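Local coordinates for protein tyrosinase (Burkholderia thailandensis, PDB 5ZRD) that hydroxylates monophenols to catechols at a pair of copper ions and works efficiently at acidic pH, at residues E30-V33 with R34-G38; Y97-K100 with L101-A104. One frame throughout, in Å; residues are numbered along the deposited sequence.

Interaction 1. Residues E30-V33 with R34-G38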
ATOM      1  N   GLU A  30     -53.783   3.564  -3.904  1.00 42.81           N
ATOM      2  CA  GLU A  30     -53.414   4.449  -5.007  1.00 42.71           C
ATOM      3  C   GLU A  30     -52.362   5.473  -4.538  1.00 46.20           C
ATOM      4  O   GLU A  30     -51.370   5.787  -5.266  1.00 41.49           O
ATOM      5  CB  GLU A  30     -54.660   5.132  -5.568  1.00 44.92           C
ATOM      6  CG  GLU A  30     -55.478   4.244  -6.503  1.00 54.46           C
ATOM      7  CD  GLU A  30     -56.847   4.797  -6.879  1.00 54.35           C
ATOM      8  OE1 GLU A  30     -57.537   4.183  -7.719  1.00 46.31           O
ATOM      9  OE2 GLU A  30     -57.215   5.843  -6.321  1.00 57.18           O
ATOM     10  N   ASP A  31     -52.528   6.006  -3.335  1.00 44.86           N
ATOM     11  CA  ASP A  31     -51.530   6.991  -2.856  1.00 50.03           C
ATOM     12  C   ASP A  31     -50.132   6.361  -2.747  1.00 47.98           C
ATOM     13  O   ASP A  31     -49.112   6.955  -3.145  1.00 47.49           O
ATOM     14  CB  ASP A  31     -51.925   7.563  -1.493  1.00 55.57           C
ATOM     15  CG  ASP A  31     -53.138   8.493  -1.559  1.00 60.87           C
ATOM     16  OD1 ASP A  31     -53.423   9.094  -2.629  1.00 67.03           O
ATOM     17  OD2 ASP A  31     -53.796   8.632  -0.508  1.00 61.02           O
ATOM     18  N   LEU A  32     -50.097   5.160  -2.180  1.00 46.96           N
ATOM     19  CA  LEU A  32     -48.849   4.435  -2.029  1.00 45.93           C
ATOM     20  C   LEU A  32     -48.221   4.206  -3.412  1.00 39.11           C
ATOM     21  O   LEU A  32     -47.063   4.565  -3.614  1.00 32.70           O
ATOM     22  CB  LEU A  32     -49.098   3.105  -1.308  1.00 48.64           C
ATOM     23  CG  LEU A  32     -47.829   2.279  -1.089  1.00 48.26           C
ATOM     24  CD1 LEU A  32     -46.967   2.908  -0.007  1.00 44.04           C
ATOM     25  CD2 LEU A  32     -48.160   0.833  -0.783  1.00 45.06           C
ATOM     26  N   VAL A  33     -48.982   3.634  -4.346  1.00 36.03           N
ATOM     27  CA  VAL A  33     -48.455   3.373  -5.689  1.00 37.56           C
ATOM     28  C   VAL A  33     -48.009   4.693  -6.327  1.00 38.41           C
ATOM     29  O   VAL A  33     -46.904   4.776  -6.869  1.00 39.39           O
ATOM     30  CB  VAL A  33     -49.453   2.601  -6.573  1.00 36.68           C
ATOM     31  CG1 VAL A  33     -49.045   2.641  -8.039  1.00 38.62           C
ATOM     32  CG2 VAL A  33     -49.605   1.151  -6.122  1.00 34.72           C
ATOM     33  N   ARG A  34     -48.838   5.731  -6.221  1.00 43.89           N
ATOM     34  CA  ARG A  34     -48.522   7.006  -6.859  1.00 41.82           C
ATOM     35  C   ARG A  34     -47.216   7.547  -6.289  1.00 36.95           C
ATOM     36  O   ARG A  34     -46.452   8.117  -7.026  1.00 39.63           O
ATOM     37  CB  ARG A  34     -49.657   8.026  -6.688  1.00 51.67           C
ATOM     38  CG  ARG A  34     -49.323   9.436  -7.176  1.00 57.23           C
ATOM     39  CD  ARG A  34     -50.449  10.442  -6.960  1.00 58.55           C
ATOM     40  NE  ARG A  34     -51.547  10.180  -7.876  1.00 58.43           N
ATOM     41  CZ  ARG A  34     -52.715   9.635  -7.547  1.00 68.76           C
ATOM     42  NH1 ARG A  34     -53.596   9.397  -8.507  1.00 64.38           N
ATOM     43  NH2 ARG A  34     -53.006   9.334  -6.284  1.00 62.24           N
ATOM     44  N   ALA A  35     -46.991   7.384  -4.982  1.00 37.39           N
ATOM     45  CA  ALA A  35     -45.752   7.859  -4.317  1.00 37.23           C
ATOM     46  C   ALA A  35     -44.530   7.076  -4.815  1.00 35.50           C
ATOM     47  O   ALA A  35     -43.437   7.635  -5.007  1.00 38.97           O
ATOM     48  CB  ALA A  35     -45.893   7.711  -2.819  1.00 39.99           C
ATOM     49  N   TRP A  36     -44.712   5.770  -4.997  1.00 31.22           N
ATOM     50  CA  TRP A  36     -43.630   4.925  -5.439  1.00 34.02           C
ATOM     51  C   TRP A  36     -43.299   5.247  -6.907  1.00 37.72           C
ATOM     52  O   TRP A  36     -42.105   5.314  -7.294  1.00 32.47           O
ATOM     53  CB  TRP A  36     -43.991   3.450  -5.234  1.00 34.98           C
ATOM     54  CG  TRP A  36     -43.571   2.907  -3.910  1.00 34.89           C
ATOM     55  CD1 TRP A  36     -44.301   2.823  -2.757  1.00 38.11           C
ATOM     56  CD2 TRP A  36     -42.289   2.352  -3.609  1.00 36.89           C
ATOM     57  NE1 TRP A  36     -43.555   2.257  -1.758  1.00 38.74           N
ATOM     58  CE2 TRP A  36     -42.312   1.974  -2.251  1.00 37.85           C
ATOM     59  CE3 TRP A  36     -41.127   2.158  -4.355  1.00 36.06           C
ATOM     60  CZ2 TRP A  36     -41.217   1.388  -1.639  1.00 35.64           C
ATOM     61  CZ3 TRP A  36     -40.040   1.585  -3.751  1.00 35.11           C
ATOM     62  CH2 TRP A  36     -40.093   1.207  -2.412  1.00 37.06           C
ATOM     63  N   VAL A  37     -44.335   5.473  -7.730  1.00 37.22           N
ATOM     64  CA  VAL A  37     -44.075   5.938  -9.114  1.00 39.73           C
ATOM     65  C   VAL A  37     -43.242   7.228  -9.054  1.00 38.32           C
ATOM     66  O   VAL A  37     -42.189   7.355  -9.679  1.00 36.73           O
ATOM     67  CB  VAL A  37     -45.386   6.123  -9.906  1.00 42.53           C
ATOM     68  CG1 VAL A  37     -45.122   6.745 -11.272  1.00 42.33           C
ATOM     69  CG2 VAL A  37     -46.140   4.808 -10.062  1.00 39.44           C
ATOM     70  N   GLY A  38     -43.657   8.162  -8.217  1.00 38.53           N
ATOM     71  CA  GLY A  38     -42.951   9.438  -8.133  1.00 39.81           C
ATOM     72  C   GLY A  38     -41.499   9.314  -7.706  1.00 38.05           C
ATOM     73  O   GLY A  38     -40.624   9.956  -8.304  1.00 45.28           O
TER
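Glu30 and Arg34 are joined by the first of four successive i to i+4 backbone hydrogen bonds, Arg34 N to Glu30 O at 2.7 Å. Asp31 with Ala35, Leu32 with Trp36 and Val33 with Val37 follow in the same way. The bond from Val37 N to Val33 O is 2.8 Å long and nearly straight, with 170° at the hydrogen. Residues 30 to 38 are thus regular alpha helix, two and a half turns inside helix 27-41.

The side chains leave this helix on different faces. Leu32 and Trp36 run side by side in the same direction. Leu32 CD1 lies 3.8 Å from Trp36 CD1, so the methyl meets the pyrrole part of the indole. The carbonyl oxygen of Leu32 approaches the edge of the same ring, 3.4 Å from Trp36 CD1.

The helix packs on helix 90-108 through Ala35 and Trp36, and on strands 137-140 and 143-146 through Glu30, Val33, Arg34 and Val37. Trp36 also meets the rings of Phe50 and Phe318. Val33 and Val37 both lean on Ile145, and their own contact is looser, 4.2 Å between Val33 CG1 and Val37 CG2.

The charged pair is partly exposed. Asp31 OD1 comes to the edge of the Arg34 guanidinium, but the salt bridge to NH2 is long at 3.7 Å. The carboxylate and guanidinium planes are turned 59° apart. Arg34 carries CG anti to its N (chi1 173°) and bends at chi3, which brings NH2 back beside Asp31. Its stronger partner is Asp141, which forms a salt bridge with NH1.

Interaction 2. Residues Y97-K100 with L101-A104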
ATOM      1  N   TYR A  97     -33.733   3.891   7.912  1.00 35.22           N
ATOM      2  CA  TYR A  97     -33.699   3.687   6.459  1.00 31.44           C
ATOM      3  C   TYR A  97     -35.120   3.708   5.930  1.00 29.41           C
ATOM      4  O   TYR A  97     -35.408   4.384   4.931  1.00 30.79           O
ATOM      5  CB  TYR A  97     -32.994   2.385   6.082  1.00 30.34           C
ATOM      6  CG  TYR A  97     -32.685   2.151   4.621  1.00 30.82           C
ATOM      7  CD1 TYR A  97     -32.588   3.180   3.694  1.00 32.83           C
ATOM      8  CD2 TYR A  97     -32.425   0.872   4.174  1.00 28.99           C
ATOM      9  CE1 TYR A  97     -32.254   2.949   2.366  1.00 30.82           C
ATOM     10  CE2 TYR A  97     -32.048   0.625   2.869  1.00 29.95           C
ATOM     11  CZ  TYR A  97     -31.972   1.664   1.960  1.00 31.10           C
ATOM     12  OH  TYR A  97     -31.637   1.395   0.676  1.00 31.89           O
ATOM     13  N   VAL A  98     -35.988   3.000   6.619  1.00 30.91           N
ATOM     14  CA  VAL A  98     -37.360   2.879   6.158  1.00 33.28           C
ATOM     15  C   VAL A  98     -38.038   4.239   6.273  1.00 36.11           C
ATOM     16  O   VAL A  98     -38.838   4.629   5.425  1.00 36.63           O
ATOM     17  CB  VAL A  98     -38.154   1.851   6.966  1.00 29.29           C
ATOM     18  CG1 VAL A  98     -39.607   1.824   6.511  1.00 31.48           C
ATOM     19  CG2 VAL A  98     -37.543   0.470   6.857  1.00 32.77           C
ATOM     20  N   TYR A  99     -37.752   4.902   7.382  1.00 40.35           N
ATOM     21  CA  TYR A  99     -38.359   6.184   7.671  1.00 40.93           C
ATOM     22  C   TYR A  99     -37.928   7.188   6.606  1.00 35.03           C
ATOM     23  O   TYR A  99     -38.748   7.898   6.134  1.00 30.35           O
ATOM     24  CB  TYR A  99     -37.920   6.683   9.047  1.00 45.54           C
ATOM     25  CG  TYR A  99     -38.442   8.036   9.455  1.00 43.99           C
ATOM     26  CD1 TYR A  99     -39.742   8.184   9.891  1.00 46.14           C
ATOM     27  CD2 TYR A  99     -37.621   9.150   9.477  1.00 49.94           C
ATOM     28  CE1 TYR A  99     -40.224   9.410  10.308  1.00 48.68           C
ATOM     29  CE2 TYR A  99     -38.088  10.387   9.902  1.00 48.55           C
ATOM     30  CZ  TYR A  99     -39.393  10.510  10.328  1.00 44.60           C
ATOM     31  OH  TYR A  99     -39.896  11.697  10.755  1.00 52.47           O
ATOM     32  N   LYS A 100     -36.641   7.198   6.262  1.00 32.79           N
ATOM     33  CA  LYS A 100     -36.099   8.099   5.263  1.00 33.19           C
ATOM     34  C   LYS A 100     -36.725   7.848   3.876  1.00 35.99           C
ATOM     35  O   LYS A 100     -37.035   8.809   3.120  1.00 34.39           O
ATOM     36  CB  LYS A 100     -34.573   7.999   5.252  1.00 36.09           C
ATOM     37  CG  LYS A 100     -33.870   8.878   6.283  1.00 41.01           C
ATOM     38  CD  LYS A 100     -34.307  10.337   6.205  1.00 43.66           C
ATOM     39  CE  LYS A 100     -33.561  11.252   7.152  1.00 48.27           C
ATOM     40  NZ  LYS A 100     -34.057  12.649   7.073  1.00 49.45           N
ATOM     41  N   LEU A 101     -36.974   6.599   3.525  1.00 35.91           N
ATOM     42  CA  LEU A 101     -37.648   6.334   2.244  1.00 38.40           C
ATOM     43  C   LEU A 101     -39.093   6.830   2.342  1.00 36.36           C
ATOM     44  O   LEU A 101     -39.664   7.307   1.392  1.00 30.08           O
ATOM     45  CB  LEU A 101     -37.609   4.838   1.892  1.00 33.72           C
ATOM     46  CG  LEU A 101     -38.443   4.493   0.663  1.00 35.06           C
ATOM     47  CD1 LEU A 101     -37.674   3.618  -0.303  1.00 33.84           C
ATOM     48  CD2 LEU A 101     -39.763   3.847   1.073  1.00 36.37           C
ATOM     49  N   GLU A 102     -39.686   6.634   3.496  1.00 36.04           N
ATOM     50  CA  GLU A 102     -41.032   7.126   3.702  1.00 37.12           C
ATOM     51  C   GLU A 102     -41.040   8.664   3.597  1.00 40.28           C
ATOM     52  O   GLU A 102     -42.011   9.206   3.117  1.00 41.89           O
ATOM     53  CB  GLU A 102     -41.523   6.653   5.064  1.00 34.79           C
ATOM     54  CG  GLU A 102     -42.999   6.884   5.302  1.00 34.61           C
ATOM     55  CD  GLU A 102     -43.446   6.538   6.706  1.00 34.70           C
ATOM     56  OE1 GLU A 102     -42.760   7.013   7.687  1.00 38.47           O
ATOM     57  OE2 GLU A 102     -44.487   5.825   6.824  1.00 35.42           O
ATOM     58  N   GLU A 103     -39.985   9.365   4.021  1.00 35.67           N
ATOM     59  CA  GLU A 103     -39.949  10.858   3.880  1.00 43.26           C
ATOM     60  C   GLU A 103     -39.978  11.219   2.389  1.00 42.45           C
ATOM     61  O   GLU A 103     -40.660  12.158   1.998  1.00 45.36           O
ATOM     62  CB  GLU A 103     -38.711  11.494   4.533  1.00 42.29           C
ATOM     63  CG  GLU A 103     -38.907  11.863   5.995  1.00 51.65           C
ATOM     64  CD  GLU A 103     -37.779  12.676   6.631  1.00 54.88           C
ATOM     65  OE1 GLU A 103     -36.656  12.656   6.091  1.00 51.69           O
ATOM     66  OE2 GLU A 103     -38.032  13.329   7.668  1.00 61.20           O
ATOM     67  N   ALA A 104     -39.264  10.434   1.577  1.00 44.38           N
ATOM     68  CA  ALA A 104     -39.252  10.541   0.116  1.00 39.36           C
ATOM     69  C   ALA A 104     -40.625  10.231  -0.478  1.00 38.40           C
ATOM     70  O   ALA A 104     -41.052  10.936  -1.378  1.00 45.20           O
ATOM     71  CB  ALA A 104     -38.223   9.611  -0.456  1.00 45.91           C
TER
HETATM   72  O   HOH W   1     -35.777  14.184   9.112  1.00 49.11           O
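Lys100 and Glu103 lie side by side and point the same way, so that their charged ends meet. Lys100 NZ donates to Glu103 OE1 at 2.8 Å. It arrives on the syn side of the carboxylate, 26° out of its plane. The lysine chain bends at chi2, and this turns its outer part along the glutamate: CD is 3.3 Å from Glu103 OE1. One water closes the pair from the other oxygen, accepting from Lys100 NZ and donating to Glu103 OE2 at 2.8 Å. Both carboxylate oxygens are therefore held, and NZ has a further acceptor in the carbonyl oxygen of Lys377.

This is an i to i+3 ion pair on the partly exposed side of helix 90-108, which belongs to the tyrosinase central domain and carries the copper ligand His94. One turn earlier, Tyr97 packs close to the copper ligand His57; Val98 lies close to His320.

Tyr99 crosses Glu103 obliquely, with ring and carboxylate planes 40° apart. Its CE2 stands 3.7 Å from Glu103 OE2. Glu102 passes the ring at a steeper angle, 71° between planes, and its OE1 is 3.9 Å from Tyr99 CD1. The Glu102 carboxylate is buried. Arg9 and Arg11 form salt bridges with it, and the backbone N of Met114 also donates to OE2, which would probably keep it ionised.

How the interactions relate
Interaction 1 comes first along the chain, on helix 27-41, and interaction 2 follows on helix 90-108. Their centres are 14 Å apart, on the same side of the chain's centre. The two helices pack together directly: Trp36 CZ2 of interaction 1 lies 3.9 Å from Leu101 CD2 of interaction 2. Helix 27-41 lies farther out than helix 90-108. Distances to the metal follow this order. A copper ion is about 6 Å from the side chain of Tyr97 but about 13 Å from that of Trp36. Trp36 thus packs from outside against two helices, 90-108 and 315-334, that each supply a copper ligand, His94 and His320, as in the helical bundle of tyrosinases.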